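Local coordinates for plasmin and fibronectin-binding protein A (Streptococcus pneumoniae, PDB 4MR0), which acts as a fibronectin-dependent adhesin and invasin of the bacterial surface, binding human fibronectin, plasmin, plasminogen and serum albumin, at residues N373-A377 against H404-A410; N439-P443 against N472-E477; K528-F532 against G549-I553. All blocks are in the same frame, centred on the assembly; numbering follows the deposited sequence.

Contact 1: residues N373-A377 against H404-A410; sequences NMMYA and HYRESGA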
# COMPACT_ATOMS: atom_id res chain seq x y z
N ASN A 373 12.48 0.23 -4.42
CA ASN A 373 12.37 -0.45 -5.71
C ASN A 373 11.15 -1.36 -5.89
O ASN A 373 11.29 -2.53 -6.25
CB ASN A 373 13.66 -1.25 -5.96
CG ASN A 373 13.89 -1.58 -7.43
OD1 ASN A 373 13.70 -0.72 -8.31
ND2 ASN A 373 14.30 -2.81 -7.71
N MET A 374 9.95 -0.83 -5.63
CA MET A 374 8.72 -1.61 -5.81
C MET A 374 8.54 -1.86 -7.30
O MET A 374 8.98 -1.06 -8.13
CB MET A 374 7.51 -0.84 -5.27
CG MET A 374 7.06 -1.25 -3.85
SD MET A 374 8.20 -0.97 -2.48
CE MET A 374 9.30 -2.43 -2.65
N MET A 375 7.89 -2.96 -7.65
CA MET A 375 7.67 -3.32 -9.05
C MET A 375 6.60 -2.47 -9.74
O MET A 375 6.71 -2.19 -10.94
CB MET A 375 7.31 -4.81 -9.15
CG MET A 375 7.01 -5.28 -10.56
SD MET A 375 6.52 -7.03 -10.59
CE MET A 375 4.81 -6.89 -10.49
N TYR A 376 5.59 -2.05 -9.00
CA TYR A 376 4.52 -1.28 -9.60
C TYR A 376 4.25 0.07 -8.96
O TYR A 376 4.04 1.07 -9.66
CB TYR A 376 3.23 -2.11 -9.60
CG TYR A 376 2.08 -1.48 -10.35
CD1 TYR A 376 2.29 -0.80 -11.55
CD2 TYR A 376 0.77 -1.59 -9.88
CE1 TYR A 376 1.23 -0.25 -12.27
CE2 TYR A 376 -0.30 -1.05 -10.59
CZ TYR A 376 -0.06 -0.38 -11.78
OH TYR A 376 -1.10 0.16 -12.49
N ALA A 377 4.27 0.11 -7.63
CA ALA A 377 4.01 1.36 -6.94
C ALA A 377 4.27 1.27 -5.45
O ALA A 377 4.16 0.20 -4.85
CB ALA A 377 2.56 1.77 -7.17
N HIS A 404 12.30 -8.13 -9.71
CA HIS A 404 10.99 -7.98 -10.33
C HIS A 404 10.99 -6.70 -11.17
O HIS A 404 11.51 -5.67 -10.74
CB HIS A 404 9.90 -7.88 -9.26
CG HIS A 404 9.64 -9.17 -8.55
ND1 HIS A 404 9.10 -9.23 -7.28
CD2 HIS A 404 9.80 -10.46 -8.95
CE1 HIS A 404 8.95 -10.50 -6.93
NE2 HIS A 404 9.36 -11.26 -7.93
N TYR A 405 10.43 -6.78 -12.37
CA TYR A 405 10.35 -5.63 -13.25
C TYR A 405 9.09 -5.74 -14.09
O TYR A 405 8.78 -6.80 -14.62
CB TYR A 405 11.57 -5.55 -14.17
CG TYR A 405 11.60 -4.27 -15.00
CD1 TYR A 405 11.91 -3.04 -14.41
CD2 TYR A 405 11.27 -4.29 -16.35
CE1 TYR A 405 11.88 -1.86 -15.15
CE2 TYR A 405 11.23 -3.11 -17.10
CZ TYR A 405 11.54 -1.90 -16.49
OH TYR A 405 11.48 -0.74 -17.23
N ARG A 406 8.37 -4.63 -14.20
CA ARG A 406 7.13 -4.59 -14.96
C ARG A 406 7.33 -3.86 -16.29
O ARG A 406 7.55 -2.64 -16.32
CB ARG A 406 6.06 -3.89 -14.12
CG ARG A 406 4.67 -3.90 -14.73
CD ARG A 406 3.64 -3.61 -13.65
NE ARG A 406 2.27 -3.73 -14.14
CZ ARG A 406 1.66 -2.83 -14.90
NH1 ARG A 406 2.28 -1.72 -15.27
NH2 ARG A 406 0.40 -3.04 -15.27
N GLU A 407 7.26 -4.61 -17.39
CA GLU A 407 7.44 -4.05 -18.73
C GLU A 407 6.42 -2.95 -19.03
O GLU A 407 6.71 -2.02 -19.78
CB GLU A 407 7.30 -5.15 -19.79
CG GLU A 407 8.45 -6.14 -19.82
CD GLU A 407 9.80 -5.46 -19.94
OE1 GLU A 407 9.91 -4.49 -20.72
OE2 GLU A 407 10.75 -5.90 -19.26
N SER A 408 5.24 -3.08 -18.44
CA SER A 408 4.17 -2.12 -18.65
C SER A 408 4.43 -0.80 -17.92
O SER A 408 3.71 0.18 -18.11
CB SER A 408 2.84 -2.71 -18.17
OG SER A 408 1.86 -2.64 -19.19
N GLY A 409 5.47 -0.78 -17.09
CA GLY A 409 5.82 0.44 -16.38
C GLY A 409 5.36 0.48 -14.93
O GLY A 409 4.83 -0.50 -14.40
N ALA A 410 5.56 1.63 -14.29
CA ALA A 410 5.18 1.81 -12.90
C ALA A 410 4.90 3.28 -12.58
O ALA A 410 5.29 4.17 -13.33
CB ALA A 410 6.30 1.30 -12.00
O HOH W 1 10.99 -3.59 -9.17
O HOH W 2 8.95 -2.20 -12.53
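M375 and Y376 pack against H404, R406 and A410 at a corner of the parallel beta-helix, the fold of the pectate lyase-like clan. Residues 373-377 turn from strand 364-372 into strand 377-381. The segment 404-410 closes the longer loop of the following coil and leads into strand 410-415. No direct hydrogen bond crosses the contact, and its polar links run through water. One water donates to N373 O and H404 O; a second donates to M375 O and accepts from R406 N at 3.0 Å, joining the two backbones just before the turn at R406-G409.

The apolar part centres on M375. Its CG lies opposite the backbone N (chi1 178°), which carries the chain across to the loop until it bends at the thioether. SD then rests 3.7 Å from H404 CB, obliquely placed to the imidazole, while CG touches R406 CB, the two side chains meeting at about a right angle. The imidazole itself leads away: ND1 is hydrogen-bonded to E344 O, and the side chain lies about 4 Å from a bound manganese ion. At the start of strand 410-415, A410 CB lies 3.3 Å from Y376 O.

The third interaction sets a flat cation against a ring. Y376 and R406 run alongside each other in the same direction, their planes 39° apart; Y376 CE1 sits over one face of the guanidinium, 3.5 Å from R406 NH1. S408 CB covers the opposite face, and NE forms a salt bridge with D296. R406 and G409 are the ends of a type I turn, which R406 NH1 fastens by donating 3.0 Å to G409 O, staying in the guanidinium plane but approaching from above the carbonyl plane.

Contact 2: residues N439-P443 against N472-E477; sequences NIADP and NNNSKE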
# COMPACT_ATOMS: atom_id res chain seq x y z
N ASN A 439 13.74 8.85 -6.29
CA ASN A 439 15.01 8.64 -6.97
C ASN A 439 14.71 7.58 -8.02
O ASN A 439 14.62 6.39 -7.71
CB ASN A 439 16.08 8.14 -5.99
CG ASN A 439 16.36 9.15 -4.90
OD1 ASN A 439 16.71 10.30 -5.18
ND2 ASN A 439 16.20 8.74 -3.65
N ILE A 440 14.53 8.02 -9.26
CA ILE A 440 14.17 7.13 -10.35
C ILE A 440 15.26 6.94 -11.41
O ILE A 440 15.83 7.91 -11.91
CB ILE A 440 12.89 7.64 -11.04
CG1 ILE A 440 11.77 7.74 -10.00
CG2 ILE A 440 12.50 6.73 -12.19
CD1 ILE A 440 10.52 8.46 -10.48
N ALA A 441 15.52 5.68 -11.74
CA ALA A 441 16.52 5.33 -12.74
C ALA A 441 15.86 4.58 -13.88
O ALA A 441 16.43 4.46 -14.97
CB ALA A 441 17.62 4.48 -12.11
N ASP A 442 14.65 4.08 -13.64
CA ASP A 442 13.90 3.34 -14.65
C ASP A 442 13.14 4.30 -15.56
O ASP A 442 12.31 5.07 -15.09
CB ASP A 442 12.92 2.37 -13.98
CG ASP A 442 12.01 1.68 -14.96
OD1 ASP A 442 12.51 1.22 -16.01
OD2 ASP A 442 10.79 1.58 -14.70
N PRO A 443 13.41 4.25 -16.88
CA PRO A 443 12.73 5.14 -17.82
C PRO A 443 11.22 4.91 -17.96
O PRO A 443 10.52 5.75 -18.52
CB PRO A 443 13.49 4.92 -19.13
CG PRO A 443 13.98 3.52 -19.01
CD PRO A 443 14.43 3.44 -17.56
N ASN A 472 14.08 13.12 -8.41
CA ASN A 472 15.40 13.00 -9.02
C ASN A 472 15.32 11.89 -10.07
O ASN A 472 15.52 10.71 -9.77
CB ASN A 472 16.45 12.64 -7.97
CG ASN A 472 16.57 13.69 -6.88
OD1 ASN A 472 16.77 14.87 -7.17
ND2 ASN A 472 16.44 13.27 -5.63
N ASN A 473 15.02 12.28 -11.30
CA ASN A 473 14.91 11.31 -12.39
C ASN A 473 16.13 11.33 -13.31
O ASN A 473 16.30 12.25 -14.11
CB ASN A 473 13.64 11.59 -13.21
CG ASN A 473 13.31 10.45 -14.16
OD1 ASN A 473 14.15 9.60 -14.45
ND2 ASN A 473 12.07 10.43 -14.66
N ASN A 474 16.99 10.32 -13.18
CA ASN A 474 18.16 10.24 -14.05
C ASN A 474 18.10 9.01 -14.94
O ASN A 474 19.14 8.45 -15.31
CB ASN A 474 19.47 10.22 -13.24
CG ASN A 474 19.30 9.67 -11.85
OD1 ASN A 474 19.08 10.43 -10.90
ND2 ASN A 474 19.41 8.36 -11.72
N SER A 475 16.89 8.60 -15.28
CA SER A 475 16.70 7.45 -16.16
C SER A 475 17.05 7.93 -17.57
O SER A 475 16.93 9.12 -17.86
CB SER A 475 15.24 6.99 -16.12
OG SER A 475 14.38 7.97 -16.69
N LYS A 476 17.47 7.02 -18.43
CA LYS A 476 17.82 7.39 -19.80
C LYS A 476 16.63 7.30 -20.75
O LYS A 476 15.96 6.28 -20.83
CB LYS A 476 18.98 6.52 -20.31
CG LYS A 476 20.34 7.22 -20.20
CD LYS A 476 21.49 6.22 -20.15
CE LYS A 476 21.86 5.68 -21.53
NZ LYS A 476 22.70 4.44 -21.37
N GLU A 477 16.39 8.40 -21.45
CA GLU A 477 15.30 8.49 -22.41
C GLU A 477 13.97 8.07 -21.79
O GLU A 477 13.34 7.10 -22.21
CB GLU A 477 15.62 7.67 -23.65
CG GLU A 477 16.54 8.40 -24.62
CD GLU A 477 17.25 7.49 -25.60
OE1 GLU A 477 16.60 6.58 -26.16
OE2 GLU A 477 18.47 7.68 -25.82
O HOH W 3 18.05 4.65 -17.22
O HOH W 4 11.49 7.49 -15.63
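N439 and N472 lie side by side on neighbouring parallel strands, their carboxamides pointing the same way with planes only 8° apart. Matching first torsions (chi1 -62° and -61°) set each CG beside its own backbone N, bringing N472 ND2 within 3.0 Å of N439 OD1 in a fairly straight hydrogen bond. N439 ND2 bonds onward to D395 OD1 in the preceding coil. Next to this pair the backbones join through I440 N to N472 O (2.9 Å) and N474 N to I440 O (3.0 Å).

On the other face, I440 and N473 cross at a slant, CG2 of the isoleucine touching the amide oxygen. That oxygen reaches forward along its own chain: N473 OD1 accepts from S475 N at 3.0 Å, an Asx turn, and from S475 OG at 2.8 Å, so two bonds fix the amide. S475 CB lies close to A441 O, at 3.0 Å, and to P443 N. The proline ring meets the departing chain, its CB 3.3 Å from K476 O. Waters fill in where the strands part: one joins A441 O to K476 N, another gathers D442 O, N473 ND2 and S475 OG. A carboxamide pair at matching positions of successive coils, continued by D395 where strands 431-440 and 462-473 end in turns, resembles the asparagine stacks characteristic of parallel beta-helices.

Contact 3: residues K528-F532 against G549-I553; sequences KYISF and GNFNI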
# COMPACT_ATOMS: atom_id res chain seq x y z
N LYS A 528 8.78 19.61 -22.22
CA LYS A 528 8.03 20.71 -21.62
C LYS A 528 7.94 20.59 -20.11
O LYS A 528 7.55 19.54 -19.59
CB LYS A 528 6.61 20.77 -22.19
CG LYS A 528 6.39 21.89 -23.21
CD LYS A 528 4.91 22.22 -23.37
CE LYS A 528 4.12 21.03 -23.91
NZ LYS A 528 2.66 21.34 -24.04
N TYR A 529 8.31 21.66 -19.41
CA TYR A 529 8.27 21.67 -17.95
C TYR A 529 6.84 21.46 -17.47
O TYR A 529 6.57 20.62 -16.60
CB TYR A 529 8.78 23.01 -17.41
CG TYR A 529 10.25 23.29 -17.62
CD1 TYR A 529 11.10 22.35 -18.21
CD2 TYR A 529 10.81 24.50 -17.19
CE1 TYR A 529 12.46 22.61 -18.37
CE2 TYR A 529 12.17 24.76 -17.34
CZ TYR A 529 12.99 23.82 -17.93
OH TYR A 529 14.33 24.07 -18.05
N ILE A 530 5.92 22.24 -18.03
CA ILE A 530 4.51 22.18 -17.66
C ILE A 530 3.61 22.09 -18.89
O ILE A 530 3.75 22.88 -19.83
CB ILE A 530 4.10 23.44 -16.86
CG1 ILE A 530 5.01 23.61 -15.65
CG2 ILE A 530 2.64 23.33 -16.42
CD1 ILE A 530 4.84 24.94 -14.93
N SER A 531 2.70 21.13 -18.88
CA SER A 531 1.76 20.94 -19.98
C SER A 531 0.35 21.05 -19.41
O SER A 531 -0.06 20.21 -18.60
CB SER A 531 1.95 19.57 -20.63
OG SER A 531 3.26 19.41 -21.12
N PHE A 532 -0.38 22.08 -19.81
CA PHE A 532 -1.75 22.31 -19.35
C PHE A 532 -2.63 22.03 -20.57
O PHE A 532 -2.81 22.89 -21.43
CB PHE A 532 -1.88 23.75 -18.87
CG PHE A 532 -3.18 24.06 -18.18
CD1 PHE A 532 -3.91 23.06 -17.55
CD2 PHE A 532 -3.65 25.37 -18.12
CE1 PHE A 532 -5.09 23.36 -16.86
CE2 PHE A 532 -4.83 25.68 -17.43
CZ PHE A 532 -5.55 24.67 -16.80
N GLY A 549 8.71 26.60 -20.76
CA GLY A 549 9.53 27.05 -19.65
C GLY A 549 8.76 26.96 -18.35
O GLY A 549 7.70 26.34 -18.29
N ASN A 550 9.29 27.58 -17.31
CA ASN A 550 8.65 27.57 -16.01
C ASN A 550 7.67 28.73 -15.90
O ASN A 550 7.98 29.86 -16.30
CB ASN A 550 9.70 27.69 -14.91
CG ASN A 550 9.19 27.25 -13.55
OD1 ASN A 550 7.98 27.23 -13.31
ND2 ASN A 550 10.11 26.91 -12.65
N PHE A 551 6.48 28.45 -15.39
CA PHE A 551 5.46 29.48 -15.21
C PHE A 551 4.45 29.01 -14.19
O PHE A 551 4.51 27.88 -13.72
CB PHE A 551 4.75 29.81 -16.53
CG PHE A 551 4.09 28.62 -17.18
CD1 PHE A 551 4.82 27.74 -17.97
CD2 PHE A 551 2.72 28.40 -17.03
CE1 PHE A 551 4.21 26.66 -18.59
CE2 PHE A 551 2.09 27.32 -17.64
CZ PHE A 551 2.84 26.44 -18.43
N ASN A 552 3.52 29.89 -13.84
CA ASN A 552 2.50 29.54 -12.87
C ASN A 552 1.12 29.59 -13.50
O ASN A 552 0.91 30.24 -14.52
CB ASN A 552 2.55 30.48 -11.66
CG ASN A 552 3.87 30.39 -10.91
OD1 ASN A 552 4.50 29.33 -10.85
ND2 ASN A 552 4.28 31.51 -10.31
N ILE A 553 0.19 28.89 -12.87
CA ILE A 553 -1.18 28.87 -13.33
C ILE A 553 -2.03 29.22 -12.13
O ILE A 553 -1.78 28.73 -11.02
CB ILE A 553 -1.60 27.47 -13.81
CG1 ILE A 553 -0.70 27.03 -14.97
CG2 ILE A 553 -3.07 27.49 -14.23
CD1 ILE A 553 -0.93 25.59 -15.40
O HOH W 5 6.49 24.39 -19.80
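At the C-terminal end of the beta-helix, I530 and F532 of strand 530-535 face F551 and I553 of strand 551-556, which opens the final hairpin. The two strands run in roughly the same direction, 32° apart, but with axes 9.3 Å from each other they meet through side chains and not through backbone hydrogen bonds.

I530 carries much of the contact. Its CD1 stands over the centre of the F551 ring, 4.1 Å from the centroid, a CH-pi contact, and its CB reaches F551 CZ at 3.6 Å. The phenyl can receive it because F551 CG is lodged between the backbone N and carbonyl carbon (chi1 58°), which swings the ring towards strand 530-535. The roles reverse two residues on: I553 CD1 lies over the face of F532, 4.2 Å from its centroid. I530 CG2 also approaches I553 CD1, joining the two pairs into a continuous apolar patch.

Ahead of I530, Y529 CD2 lies against the G549-N550 peptide, 3.4 Å from N550 N. A water here accepts from I530 N and donates to G549 O at 2.7 Å. Around the patch, F522 of strand 515-523 stacks on Y529, and Y560 of strand 559-564 meets F532 edge to face. N550 and N552 bond to N520 and N519, so strand 551-556 is held beside strand 515-523 while strand 530-535 pairs with strand 506-509.

Overall arrangement
The three contacts follow one another along the beta-helix, each closing before the next opens. Contacts 1 and 2, with centres 13 Å apart, both lie where strands of neighbouring coils meet loops and touch directly: Y405 OH of contact 1 and D442 OD1 of contact 2 are 2.5 Å apart, a probable hydrogen bond. Contact 3 lies farther on, its nearest atoms about 11 Å from contact 2. All three are partly buried, but contact 2 alone has exposed residues among those that touch (N474, K476, E477). Chemistry changes with place: water bridges and an arginine against a ring in contact 1, amides and backbone bonds between adjoining coils in contact 2, mostly buried aliphatic-aromatic packing in contact 3.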